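Local coordinates for protein CEL61B (Hypocrea jecorina, PDB 2VTC) that cleaves cellulose oxidatively as a copper-dependent lytic polysaccharide monooxygenase of the AA9 family, consuming a reductant together with oxygen or hydrogen peroxide, at residues F26-Q31 / V199-T204; L38-Q43 / P51-W56; I66-Y71 / P226-N231; V163-S168 / Y174-E179. One frame throughout, in Å; residues are numbered along the deposited sequence.

Interaction 1: residues F26-Q31 / V199-T204; sequences FTINGQ and VNIAVT
Phe-26 touches two side chains of the facing strand with the outer flanks of its ring, CE2 lying 4.0 Å from CG1 of Val-199 and CE1 lying 4.1 Å from CD1 of Ile-201. This is packing across the core of the beta-sandwich that AA9 enzymes are built on. The evidence is geometric: strand 26-28 belongs to the four-stranded antiparallel sheet and 199-204 to the mixed sheet opposite it, their axes approach no closer than 11.0 Å, and their directions differ by 6°, so side chains alone bridge the gap. Every second residue takes part. Phe-26 stands level with Val-199 and Ile-28 level with Ile-201, each with its CB directed at the other sheet, and the paired side chains run alongside each other, pointing in opposite senses. The Phe-26 ring reaches inward with CG lodged between its own backbone N and carbonyl carbon (chi1 59°), and both methyl groups come to it obliquely. Ile-97 and Phe-99 of strand 96-102 fill in beside these residues, while Ala-89 and Ala-91 line the flank of Ile-28. Just past the contact the chain reverses in a type I' turn, closed by the bond from Gln-31 N to Ile-28 O. Ile-201 is shared by both partners through different branches: CD1 goes to the phenylalanine, and CG2 meets CD1 of Ile-28 at 4.1 Å.

Interaction 2: residues L38-Q43 / P51-W56; sequences LDYYYQ and PNVAGW
Pro-51 lies over one face of the Tyr-40 ring in a CH-pi contact, its CD 4.0 Å from the ring centroid and 21° off the ring normal. The proline is shifted toward the rim, and its CG comes within 3.7 Å of Tyr-40 CE1. On the opposite flank, but from the same side of the ring plane, Val-53 CG1 comes obliquely to Tyr-40 CE2 at 3.9 Å. Gln-43 completes this first shell: its side chain runs across the proline at about a right angle, with NE2 3.5 Å from Pro-51 CD, so that carbon is touched from two roughly perpendicular directions, by ring face and amide. Replacing Tyr-40 with an alanine would probably leave Pro-51 without its aromatic platform and open a gap beside Val-53. One helical turn separates Tyr-40 from Gln-43, and the backbone bond from Gln-43 N to Asp-39 O belongs to that turn, which presents both side chains to the same loop. Tyr-40 has CG anti to its carbonyl carbon (chi1 -60°), which carries the ring to the proline. Farther out, Gln-34 of strand 31-34 touches both Tyr-40 and Val-53. The contact packs helix 38-47 against the loop that follows it, with strand 31-34 alongside, while the continuation of that loop pairs by backbone bonds from Ala-54 and Trp-56 with strand 193-204.

Interaction 3: residues I66-Y71 / P226-N231; sequences ISPDQY and PGILFN
Tyr-71 and Ile-228 approach from opposite directions. Both branches of the isoleucine come to the CE2 flank of the phenol end: CG2 sits at the ring edge, near the plane, 4.1 Å from Tyr-71 CE2, while CD1, off the plane, reaches Tyr-71 OH at 3.5 Å. With CG1 anti to the carbonyl carbon (chi1 -68°), CG2 falls at that edge, and chi2 of -63° brings CD1 round to the hydroxyl. The hydroxyl is not left to this apolar partner, for Tyr-71 OH is hydrogen-bonded to ND2 of Asn-194. One ring face is covered from within its own segment: CA of Pro-68 lies 3.3 Å above the plane, over the centre. Pro-68 also extends CG to Ile-228 CG2 at 4.4 Å, a looser touch. The 3-10 turn at 68-70 brings proline and tyrosine together, and it is braced by the bond from Ser-67 N to Gln-70 OE1, nearly straight at 170°. Two irregular loops distant in sequence are thus joined by buried apolar packing near the copper site of this AA9 fold: the side chain of Tyr-71 is about 9 Å from that of the metal ligand Tyr-195, and that of Pro-68 about 7 Å from that of Gln-193, an O2-binding residue by similarity.

Interaction 4: residues V163-S168 / Y174-E179; sequences VKIPSS and YVFRHE
Ile-165 and Phe-176 make the close part of this contact, crossing at about a right angle so that CG1 of the isoleucine comes within 3.9 Å of Phe-176 CZ and 4.0 Å of CE1. The isoleucine approaches the ring obliquely, and its CD1 adds a longer touch to CZ at 4.2 Å. Phe-176 has CG anti to the carbonyl carbon (chi1 -73°), which projects the ring across the interior toward Ile-165. Two residues along each segment the fit is slacker: Val-163 CG2 lies 4.3 Å from ND1 of His-178, again oblique to the ring. That imidazole is held mainly from elsewhere, ND1 by Thr-115 OG1 and NE2 by a bond with NE1 of Trp-101, while Phe-99 stacks on it. The outward side contrasts sharply. Lys-164, whose CB is directed away from the other segment, is exposed, with NZ hydrogen-bonded to the carbonyl O of Gly-94. Strand 160-164 is an outer strand of the four-stranded sheet beside 96-102, and 172-182 lies between 113-119 and 193-204 in the mixed sheet, so the contact packs one layer of the sandwich on the other, with Ile-97 and Ile-137 around it.

Interactions 1 and 4 are two stations of one core, their centres about 9 Å apart. Strands 172-182 and 193-204 are antiparallel neighbours in the mixed sheet, bonded from Phe-176 N to Val-199 O (2.9 Å), and each contact reaches the four-stranded sheet opposite. Interaction 2, about 17 Å between centres from interaction 1, adjoins it where Trp-56 NE1 is hydrogen-bonded to Asn-200 OD1. Interactions 3 and 4, about 23 Å between centres, both have a side chain within about 9 Å of that of the copper ligand Tyr-195, from opposite sides of the chain's centre. Interaction 2 closes before interactions 3 and 4 open, and interactions 1 and 3 interlace: buried loop packing and sandwich core belong to one AA9 domain.

Interaction 1: residues F26-Q31 / V199-T204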
loop_
_atom_site.group_PDB
_atom_site.type_symbol
_atom_site.label_atom_id
_atom_site.label_comp_id
_atom_site.label_asym_id
_atom_site.label_seq_id
_atom_site.Cartn_x
_atom_site.Cartn_y
_atom_site.Cartn_z
ATOM N N PHE A 26 -7.251 7.381 -7.249
ATOM C CA PHE A 26 -7.554 5.993 -7.544
ATOM C C PHE A 26 -8.971 5.908 -8.077
ATOM O O PHE A 26 -9.793 6.823 -7.839
ATOM C CB PHE A 26 -7.335 5.095 -6.293
ATOM C CG PHE A 26 -8.177 5.488 -5.085
ATOM C CD1 PHE A 26 -9.340 4.782 -4.784
ATOM C CD2 PHE A 26 -7.784 6.546 -4.250
ATOM C CE1 PHE A 26 -10.131 5.143 -3.661
ATOM C CE2 PHE A 26 -8.565 6.912 -3.126
ATOM C CZ PHE A 26 -9.731 6.199 -2.839
ATOM N N THR A 27 -9.249 4.832 -8.808
ATOM C CA THR A 27 -10.575 4.573 -9.342
ATOM C C THR A 27 -11.185 3.330 -8.723
ATOM O O THR A 27 -10.479 2.380 -8.365
ATOM C CB THR A 27 -10.611 4.435 -10.897
ATOM O OG1 THR A 27 -9.840 3.291 -11.314
ATOM C CG2 THR A 27 -10.116 5.700 -11.558
ATOM N N ILE A 28 -12.503 3.361 -8.566
ATOM C CA ILE A 28 -13.264 2.197 -8.150
ATOM C C ILE A 28 -14.317 1.944 -9.225
ATOM O O ILE A 28 -15.132 2.821 -9.507
ATOM C CB ILE A 28 -13.931 2.422 -6.770
ATOM C CG1 ILE A 28 -12.866 2.668 -5.685
ATOM C CG2 ILE A 28 -14.800 1.220 -6.411
ATOM C CD1 ILE A 28 -13.401 3.271 -4.382
ATOM N N ASN A 29 -14.286 0.753 -9.831
ATOM C CA ASN A 29 -15.097 0.465 -11.025
ATOM C C ASN A 29 -15.114 1.644 -12.007
ATOM O O ASN A 29 -16.167 2.049 -12.510
ATOM C CB ASN A 29 -16.518 0.027 -10.640
ATOM C CG ASN A 29 -16.521 -1.103 -9.639
ATOM O OD1 ASN A 29 -15.864 -2.133 -9.832
ATOM N ND2 ASN A 29 -17.255 -0.913 -8.548
ATOM N N GLY A 30 -13.933 2.205 -12.253
ATOM C CA GLY A 30 -13.788 3.312 -13.187
ATOM C C GLY A 30 -13.976 4.701 -12.603
ATOM O O GLY A 30 -13.503 5.678 -13.183
ATOM N N GLN A 31 -14.641 4.792 -11.449
ATOM C CA GLN A 31 -15.036 6.076 -10.860
ATOM C C GLN A 31 -13.903 6.753 -10.080
ATOM O O GLN A 31 -13.307 6.147 -9.191
ATOM C CB GLN A 31 -16.272 5.887 -9.961
ATOM C CG GLN A 31 -17.407 5.033 -10.585
ATOM C CD GLN A 31 -18.056 5.687 -11.811
ATOM O OE1 GLN A 31 -18.470 6.849 -11.768
ATOM N NE2 GLN A 31 -18.151 4.929 -12.911
ATOM N N VAL A 199 -5.567 3.992 2.070
ATOM C CA VAL A 199 -6.816 4.663 1.637
ATOM C C VAL A 199 -8.025 4.078 2.401
ATOM O O VAL A 199 -8.103 2.870 2.599
ATOM C CB VAL A 199 -7.053 4.580 0.104
ATOM C CG1 VAL A 199 -5.870 5.195 -0.672
ATOM C CG2 VAL A 199 -7.277 3.133 -0.336
ATOM N N ASN A 200 -8.942 4.943 2.851
ATOM C CA ASN A 200 -10.182 4.483 3.493
ATOM C C ASN A 200 -11.149 4.082 2.401
ATOM O O ASN A 200 -11.514 4.911 1.566
ATOM C CB ASN A 200 -10.819 5.626 4.311
ATOM C CG ASN A 200 -9.975 6.071 5.491
ATOM O OD1 ASN A 200 -9.186 5.313 6.053
ATOM N ND2 ASN A 200 -10.165 7.343 5.887
ATOM N N ILE A 201 -11.531 2.814 2.375
ATOM C CA ILE A 201 -12.586 2.352 1.474
ATOM C C ILE A 201 -13.577 1.430 2.208
ATOM O O ILE A 201 -13.254 0.291 2.580
ATOM C CB ILE A 201 -12.054 1.621 0.206
ATOM C CG1 ILE A 201 -11.001 2.449 -0.534
ATOM C CG2 ILE A 201 -13.238 1.302 -0.733
ATOM C CD1 ILE A 201 -10.232 1.630 -1.603
ATOM N N ALA A 202 -14.783 1.933 2.425
ATOM C CA ALA A 202 -15.811 1.091 3.001
ATOM C C ALA A 202 -16.291 0.125 1.924
ATOM O O ALA A 202 -16.268 0.459 0.727
ATOM C CB ALA A 202 -16.956 1.945 3.526
ATOM N N VAL A 203 -16.721 -1.063 2.358
ATOM C CA VAL A 203 -17.162 -2.123 1.468
ATOM C C VAL A 203 -18.650 -2.411 1.691
ATOM O O VAL A 203 -19.119 -2.465 2.835
ATOM C CB VAL A 203 -16.283 -3.382 1.663
ATOM C CG1 VAL A 203 -16.853 -4.615 0.935
ATOM C CG2 VAL A 203 -14.848 -3.096 1.170
ATOM N N THR A 204 -19.367 -2.558 0.577
ATOM C CA THR A 204 -20.805 -2.848 0.549
ATOM C C THR A 204 -21.035 -4.153 -0.211
ATOM O O THR A 204 -20.089 -4.785 -0.697
ATOM C CB THR A 204 -21.563 -1.722 -0.188
ATOM O OG1 THR A 204 -21.083 -1.613 -1.540
ATOM C CG2 THR A 204 -21.366 -0.380 0.522
#

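Interaction 2: residues L38-Q43 / P51-W56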
loop_
_atom_site.group_PDB
_atom_site.type_symbol
_atom_site.label_atom_id
_atom_site.label_comp_id
_atom_site.label_asym_id
_atom_site.label_seq_id
_atom_site.Cartn_x
_atom_site.Cartn_y
_atom_site.Cartn_z
ATOM N N LEU A 38 0.837 15.805 -1.958
ATOM C CA LEU A 38 1.792 16.589 -1.190
ATOM C C LEU A 38 1.397 18.074 -0.990
ATOM O O LEU A 38 1.739 18.666 0.039
ATOM C CB LEU A 38 3.179 16.485 -1.834
ATOM C CG LEU A 38 4.373 16.965 -1.007
ATOM C CD1 LEU A 38 4.467 16.263 0.348
ATOM C CD2 LEU A 38 5.659 16.774 -1.839
ATOM N N ASP A 39 0.697 18.658 -1.966
ATOM C CA ASP A 39 0.199 20.045 -1.864
ATOM C C ASP A 39 -0.650 20.295 -0.614
ATOM O O ASP A 39 -0.573 21.369 -0.008
ATOM C CB ASP A 39 -0.590 20.445 -3.115
ATOM C CG ASP A 39 0.318 20.762 -4.300
ATOM O OD1 ASP A 39 1.554 20.848 -4.100
ATOM O OD2 ASP A 39 -0.200 20.916 -5.431
ATOM N N TYR A 40 -1.433 19.291 -0.229
ATOM C CA TYR A 40 -2.268 19.361 0.974
ATOM C C TYR A 40 -1.460 19.465 2.268
ATOM O O TYR A 40 -1.912 20.088 3.237
ATOM C CB TYR A 40 -3.187 18.146 1.062
ATOM C CG TYR A 40 -4.153 17.937 -0.086
ATOM C CD1 TYR A 40 -4.450 18.962 -1.013
ATOM C CD2 TYR A 40 -4.817 16.720 -0.225
ATOM C CE1 TYR A 40 -5.351 18.739 -2.058
ATOM C CE2 TYR A 40 -5.703 16.489 -1.252
ATOM C CZ TYR A 40 -5.982 17.499 -2.167
ATOM O OH TYR A 40 -6.871 17.248 -3.185
ATOM N N TYR A 41 -0.282 18.840 2.310
ATOM C CA TYR A 41 0.581 18.970 3.476
ATOM C C TYR A 41 0.959 20.433 3.673
ATOM O O TYR A 41 0.993 20.929 4.799
ATOM C CB TYR A 41 1.849 18.103 3.376
ATOM C CG TYR A 41 2.881 18.476 4.413
ATOM C CD1 TYR A 41 2.856 17.904 5.683
ATOM C CD2 TYR A 41 3.861 19.446 4.148
ATOM C CE1 TYR A 41 3.769 18.260 6.645
ATOM C CE2 TYR A 41 4.795 19.813 5.120
ATOM C CZ TYR A 41 4.741 19.223 6.364
ATOM O OH TYR A 41 5.653 19.551 7.344
ATOM N N TYR A 42 1.244 21.110 2.564
ATOM C CA TYR A 42 1.678 22.506 2.608
ATOM C C TYR A 42 0.497 23.445 2.873
ATOM O O TYR A 42 0.647 24.420 3.616
ATOM C CB TYR A 42 2.511 22.872 1.362
ATOM C CG TYR A 42 3.886 22.228 1.401
ATOM C CD1 TYR A 42 4.861 22.685 2.287
ATOM C CD2 TYR A 42 4.204 21.143 0.574
ATOM C CE1 TYR A 42 6.125 22.085 2.358
ATOM C CE2 TYR A 42 5.474 20.538 0.627
ATOM C CZ TYR A 42 6.426 21.009 1.520
ATOM O OH TYR A 42 7.683 20.438 1.595
ATOM N N GLN A 43 -0.669 23.126 2.307
ATOM C CA GLN A 43 -1.924 23.787 2.684
ATOM C C GLN A 43 -2.085 23.787 4.201
ATOM O O GLN A 43 -2.348 24.832 4.806
ATOM C CB GLN A 43 -3.135 23.089 2.063
ATOM C CG GLN A 43 -3.541 23.547 0.662
ATOM C CD GLN A 43 -5.024 23.317 0.391
ATOM O OE1 GLN A 43 -5.888 23.763 1.161
ATOM N NE2 GLN A 43 -5.328 22.634 -0.705
ATOM N N PRO A 51 -8.204 19.862 2.030
ATOM C CA PRO A 51 -9.383 19.134 1.546
ATOM C C PRO A 51 -9.572 17.774 2.197
ATOM O O PRO A 51 -8.593 17.073 2.486
ATOM C CB PRO A 51 -9.103 18.968 0.047
ATOM C CG PRO A 51 -8.284 20.148 -0.284
ATOM C CD PRO A 51 -7.356 20.273 0.892
ATOM N N ASN A 52 -10.830 17.416 2.439
ATOM C CA ASN A 52 -11.157 16.130 3.074
ATOM C C ASN A 52 -11.142 15.023 2.039
ATOM O O ASN A 52 -11.950 15.036 1.109
ATOM C CB ASN A 52 -12.510 16.211 3.806
ATOM C CG ASN A 52 -12.497 17.242 4.914
ATOM O OD1 ASN A 52 -11.531 17.336 5.692
ATOM N ND2 ASN A 52 -13.566 18.048 4.986
ATOM N N VAL A 53 -10.208 14.077 2.190
ATOM C CA VAL A 53 -10.040 12.995 1.211
ATOM C C VAL A 53 -9.919 11.620 1.865
ATOM O O VAL A 53 -9.700 11.530 3.070
ATOM C CB VAL A 53 -8.806 13.240 0.281
ATOM C CG1 VAL A 53 -9.018 14.508 -0.566
ATOM C CG2 VAL A 53 -7.497 13.292 1.090
ATOM N N ALA A 54 -10.088 10.567 1.057
ATOM C CA ALA A 54 -9.984 9.177 1.509
ATOM C C ALA A 54 -8.536 8.698 1.711
ATOM O O ALA A 54 -8.289 7.744 2.453
ATOM C CB ALA A 54 -10.692 8.266 0.538
ATOM N N GLY A 55 -7.585 9.332 1.025
ATOM C CA GLY A 55 -6.177 8.963 1.196
ATOM C C GLY A 55 -5.645 9.499 2.514
ATOM O O GLY A 55 -6.019 10.611 2.927
ATOM N N TRP A 56 -4.780 8.732 3.175
ATOM C CA TRP A 56 -4.224 9.147 4.458
ATOM C C TRP A 56 -3.260 10.331 4.328
ATOM O O TRP A 56 -2.462 10.413 3.382
ATOM C CB TRP A 56 -3.553 7.969 5.171
ATOM C CG TRP A 56 -4.529 6.992 5.797
ATOM C CD1 TRP A 56 -5.688 6.531 5.257
ATOM C CD2 TRP A 56 -4.388 6.346 7.077
ATOM N NE1 TRP A 56 -6.309 5.631 6.133
ATOM C CE2 TRP A 56 -5.532 5.516 7.254
ATOM C CE3 TRP A 56 -3.425 6.409 8.106
ATOM C CZ2 TRP A 56 -5.733 4.749 8.409
ATOM C CZ3 TRP A 56 -3.629 5.636 9.275
ATOM C CH2 TRP A 56 -4.780 4.807 9.399
#

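Interaction 3: residues I66-Y71 / P226-N231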
loop_
_atom_site.group_PDB
_atom_site.type_symbol
_atom_site.label_atom_id
_atom_site.label_comp_id
_atom_site.label_asym_id
_atom_site.label_seq_id
_atom_site.Cartn_x
_atom_site.Cartn_y
_atom_site.Cartn_z
ATOM N N ILE A 66 10.004 4.009 3.760
ATOM C CA ILE A 66 10.241 3.496 5.106
ATOM C C ILE A 66 11.261 2.376 4.954
ATOM O O ILE A 66 11.135 1.582 4.013
ATOM C CB ILE A 66 8.896 2.946 5.736
ATOM C CG1 ILE A 66 7.799 4.025 5.678
ATOM C CG2 ILE A 66 9.086 2.398 7.137
ATOM C CD1 ILE A 66 8.169 5.337 6.347
ATOM N N SER A 67 12.263 2.339 5.835
ATOM C CA SER A 67 13.397 1.395 5.720
ATOM C C SER A 67 13.244 0.213 6.686
ATOM O O SER A 67 12.443 0.271 7.625
ATOM C CB SER A 67 14.750 2.119 5.937
ATOM O OG SER A 67 14.894 3.179 5.007
ATOM N N PRO A 68 13.950 -0.906 6.439
ATOM C CA PRO A 68 13.886 -2.050 7.342
ATOM C C PRO A 68 14.136 -1.742 8.827
ATOM O O PRO A 68 13.556 -2.411 9.698
ATOM C CB PRO A 68 14.922 -3.032 6.753
ATOM C CG PRO A 68 14.911 -2.705 5.316
ATOM C CD PRO A 68 14.764 -1.200 5.236
ATOM N N ASP A 69 14.970 -0.736 9.115
ATOM C CA ASP A 69 15.203 -0.332 10.506
ATOM C C ASP A 69 13.973 0.358 11.119
ATOM O O ASP A 69 13.987 0.719 12.307
ATOM C CB ASP A 69 16.482 0.530 10.668
ATOM C CG ASP A 69 16.481 1.807 9.824
ATOM O OD1 ASP A 69 15.472 2.181 9.198
ATOM O OD2 ASP A 69 17.549 2.494 9.794
ATOM N N GLN A 70 12.932 0.532 10.305
ATOM C CA GLN A 70 11.659 1.096 10.773
ATOM C C GLN A 70 10.505 0.074 10.719
ATOM O O GLN A 70 9.350 0.450 10.896
ATOM C CB GLN A 70 11.294 2.311 9.950
ATOM C CG GLN A 70 12.307 3.438 10.025
ATOM C CD GLN A 70 11.946 4.561 9.106
ATOM O OE1 GLN A 70 12.103 4.467 7.887
ATOM N NE2 GLN A 70 11.417 5.650 9.683
ATOM N N TYR A 71 10.808 -1.197 10.460
ATOM C CA TYR A 71 9.743 -2.208 10.318
ATOM C C TYR A 71 8.930 -2.487 11.589
ATOM O O TYR A 71 7.862 -3.105 11.500
ATOM C CB TYR A 71 10.287 -3.525 9.743
ATOM C CG TYR A 71 10.655 -3.546 8.267
ATOM C CD1 TYR A 71 10.271 -2.542 7.369
ATOM C CD2 TYR A 71 11.356 -4.652 7.754
ATOM C CE1 TYR A 71 10.616 -2.608 5.992
ATOM C CE2 TYR A 71 11.684 -4.725 6.406
ATOM C CZ TYR A 71 11.314 -3.732 5.529
ATOM O OH TYR A 71 11.634 -3.778 4.187
ATOM N N PRO A 226 13.967 -13.440 3.467
ATOM C CA PRO A 226 14.564 -13.804 2.172
ATOM C C PRO A 226 14.196 -12.947 0.948
ATOM O O PRO A 226 14.988 -12.892 -0.013
ATOM C CB PRO A 226 14.148 -15.282 2.002
ATOM C CG PRO A 226 12.935 -15.449 2.864
ATOM C CD PRO A 226 13.231 -14.568 4.054
ATOM N N GLY A 227 13.024 -12.293 0.964
ATOM C CA GLY A 227 12.605 -11.414 -0.119
ATOM C C GLY A 227 12.822 -9.946 0.195
ATOM O O GLY A 227 12.504 -9.069 -0.618
ATOM N N ILE A 228 13.384 -9.691 1.381
ATOM C CA ILE A 228 13.734 -8.335 1.819
ATOM C C ILE A 228 15.236 -8.075 1.584
ATOM O O ILE A 228 15.626 -7.000 1.089
ATOM C CB ILE A 228 13.401 -8.114 3.330
ATOM C CG1 ILE A 228 11.877 -8.122 3.571
ATOM C CG2 ILE A 228 14.094 -6.828 3.908
ATOM C CD1 ILE A 228 11.072 -7.017 2.875
ATOM N N LEU A 229 16.029 -9.081 1.945
ATOM C CA LEU A 229 17.494 -9.042 1.790
ATOM C C LEU A 229 17.919 -10.118 0.772
ATOM O O LEU A 229 17.923 -11.306 1.091
ATOM C CB LEU A 229 18.159 -9.298 3.128
ATOM C CG LEU A 229 19.703 -9.282 3.203
ATOM C CD1 LEU A 229 20.239 -7.876 2.954
ATOM C CD2 LEU A 229 20.182 -9.842 4.527
ATOM N N PHE A 230 18.229 -9.666 -0.436
ATOM C CA PHE A 230 18.514 -10.573 -1.564
ATOM C C PHE A 230 19.186 -9.812 -2.685
ATOM O O PHE A 230 19.130 -8.587 -2.752
ATOM C CB PHE A 230 17.217 -11.264 -2.058
ATOM C CG PHE A 230 16.358 -10.390 -2.931
ATOM C CD1 PHE A 230 16.350 -10.545 -4.318
ATOM C CD2 PHE A 230 15.548 -9.397 -2.370
ATOM C CE1 PHE A 230 15.592 -9.724 -5.137
ATOM C CE2 PHE A 230 14.761 -8.584 -3.171
ATOM C CZ PHE A 230 14.762 -8.740 -4.564
ATOM N N ASN A 231 19.808 -10.550 -3.612
ATOM C CA ASN A 231 20.514 -9.924 -4.710
ATOM C C ASN A 231 19.617 -9.808 -5.947
ATOM O O ASN A 231 19.261 -10.825 -6.537
ATOM C CB ASN A 231 21.788 -10.738 -5.030
ATOM C CG ASN A 231 22.662 -10.078 -6.072
ATOM O OD1 ASN A 231 22.406 -8.957 -6.518
ATOM N ND2 ASN A 231 23.715 -10.798 -6.489
#

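Interaction 4: residues V163-S168 / Y174-E179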
loop_
_atom_site.group_PDB
_atom_site.type_symbol
_atom_site.label_atom_id
_atom_site.label_comp_id
_atom_site.label_asym_id
_atom_site.label_seq_id
_atom_site.Cartn_x
_atom_site.Cartn_y
_atom_site.Cartn_z
ATOM N N VAL A 163 -6.114 -3.774 -8.172
ATOM C CA VAL A 163 -6.312 -4.684 -7.049
ATOM C C VAL A 163 -7.805 -4.975 -6.905
ATOM O O VAL A 163 -8.594 -4.051 -6.751
ATOM C CB VAL A 163 -5.770 -4.077 -5.710
ATOM C CG1 VAL A 163 -6.014 -5.015 -4.552
ATOM C CG2 VAL A 163 -4.271 -3.807 -5.824
ATOM N N LYS A 164 -8.166 -6.250 -6.946
ATOM C CA LYS A 164 -9.542 -6.700 -6.711
ATOM C C LYS A 164 -9.889 -6.812 -5.220
ATOM O O LYS A 164 -9.159 -7.464 -4.456
ATOM C CB LYS A 164 -9.788 -8.054 -7.389
ATOM C CG LYS A 164 -11.273 -8.442 -7.455
ATOM C CD LYS A 164 -11.478 -9.810 -8.102
ATOM C CE LYS A 164 -12.956 -10.157 -8.202
ATOM N NZ LYS A 164 -13.735 -9.164 -9.021
ATOM N N ILE A 165 -10.991 -6.167 -4.819
ATOM C CA ILE A 165 -11.575 -6.382 -3.484
ATOM C C ILE A 165 -12.249 -7.765 -3.510
ATOM O O ILE A 165 -13.139 -7.981 -4.328
ATOM C CB ILE A 165 -12.604 -5.270 -3.130
ATOM C CG1 ILE A 165 -11.945 -3.893 -3.157
ATOM C CG2 ILE A 165 -13.235 -5.529 -1.751
ATOM C CD1 ILE A 165 -12.937 -2.737 -3.008
ATOM N N PRO A 166 -11.813 -8.711 -2.646
ATOM C CA PRO A 166 -12.376 -10.066 -2.634
ATOM C C PRO A 166 -13.910 -10.051 -2.603
ATOM O O PRO A 166 -14.517 -9.259 -1.853
ATOM C CB PRO A 166 -11.816 -10.665 -1.340
ATOM C CG PRO A 166 -10.495 -9.972 -1.185
ATOM C CD PRO A 166 -10.761 -8.557 -1.620
ATOM N N SER A 167 -14.518 -10.885 -3.446
ATOM C CA SER A 167 -15.979 -10.903 -3.638
ATOM C C SER A 167 -16.742 -11.317 -2.384
ATOM O O SER A 167 -17.902 -10.938 -2.188
ATOM C CB SER A 167 -16.339 -11.849 -4.781
ATOM O OG SER A 167 -15.885 -11.305 -5.999
ATOM N N SER A 168 -16.066 -12.091 -1.543
ATOM C CA SER A 168 -16.650 -12.652 -0.325
ATOM C C SER A 168 -16.568 -11.723 0.887
ATOM O O SER A 168 -17.125 -12.025 1.946
ATOM C CB SER A 168 -15.954 -13.968 0.007
ATOM O OG SER A 168 -14.563 -13.772 0.200
ATOM N N TYR A 174 -13.193 -0.305 6.024
ATOM C CA TYR A 174 -11.844 -0.893 5.875
ATOM C C TYR A 174 -10.821 0.147 5.413
ATOM O O TYR A 174 -11.176 1.216 4.872
ATOM C CB TYR A 174 -11.852 -2.039 4.839
ATOM C CG TYR A 174 -12.785 -3.187 5.167
ATOM C CD1 TYR A 174 -12.350 -4.264 5.952
ATOM C CD2 TYR A 174 -14.095 -3.202 4.687
ATOM C CE1 TYR A 174 -13.194 -5.334 6.267
ATOM C CE2 TYR A 174 -14.958 -4.269 4.997
ATOM C CZ TYR A 174 -14.499 -5.322 5.782
ATOM O OH TYR A 174 -15.316 -6.382 6.106
ATOM N N VAL A 175 -9.555 -0.195 5.665
ATOM C CA VAL A 175 -8.418 0.533 5.134
ATOM C C VAL A 175 -7.675 -0.426 4.212
ATOM O O VAL A 175 -7.441 -1.599 4.559
ATOM C CB VAL A 175 -7.467 0.996 6.264
ATOM C CG1 VAL A 175 -6.354 1.879 5.705
ATOM C CG2 VAL A 175 -8.232 1.844 7.305
ATOM N N PHE A 176 -7.276 0.094 3.052
ATOM C CA PHE A 176 -6.448 -0.674 2.104
ATOM C C PHE A 176 -5.031 -0.105 2.105
ATOM O O PHE A 176 -4.856 1.113 1.998
ATOM C CB PHE A 176 -7.053 -0.619 0.704
ATOM C CG PHE A 176 -8.281 -1.440 0.570
ATOM C CD1 PHE A 176 -8.234 -2.715 0.022
ATOM C CD2 PHE A 176 -9.487 -0.966 1.078
ATOM C CE1 PHE A 176 -9.387 -3.496 -0.084
ATOM C CE2 PHE A 176 -10.649 -1.748 1.010
ATOM C CZ PHE A 176 -10.607 -3.018 0.418
ATOM N N ARG A 177 -4.036 -0.978 2.278
ATOM C CA ARG A 177 -2.635 -0.574 2.373
ATOM C C ARG A 177 -1.909 -1.162 1.169
ATOM O O ARG A 177 -1.674 -2.368 1.125
ATOM C CB ARG A 177 -2.034 -1.064 3.699
ATOM C CG ARG A 177 -0.557 -0.780 3.961
ATOM C CD ARG A 177 -0.136 -1.506 5.233
ATOM N NE ARG A 177 1.268 -1.211 5.525
ATOM C CZ ARG A 177 2.292 -1.828 4.916
ATOM N NH1 ARG A 177 2.068 -2.808 4.008
ATOM N NH2 ARG A 177 3.542 -1.453 5.223
ATOM N N HIS A 178 -1.609 -0.279 0.206
ATOM C CA HIS A 178 -1.017 -0.642 -1.087
ATOM C C HIS A 178 0.478 -0.294 -1.038
ATOM O O HIS A 178 0.826 0.849 -0.683
ATOM C CB HIS A 178 -1.737 0.151 -2.183
ATOM C CG HIS A 178 -1.185 -0.066 -3.564
ATOM N ND1 HIS A 178 -1.122 -1.310 -4.163
ATOM C CD2 HIS A 178 -0.698 0.816 -4.471
ATOM C CE1 HIS A 178 -0.596 -1.183 -5.375
ATOM N NE2 HIS A 178 -0.330 0.093 -5.584
ATOM N N GLU A 179 1.367 -1.249 -1.374
ATOM C CA GLU A 179 2.783 -1.051 -1.064
ATOM C C GLU A 179 3.741 -1.546 -2.141
ATOM O O GLU A 179 3.636 -2.679 -2.578
ATOM C CB GLU A 179 3.115 -1.743 0.248
ATOM C CG GLU A 179 4.557 -1.546 0.751
ATOM C CD GLU A 179 4.763 -2.251 2.072
ATOM O OE1 GLU A 179 4.179 -3.361 2.270
ATOM O OE2 GLU A 179 5.506 -1.707 2.948
#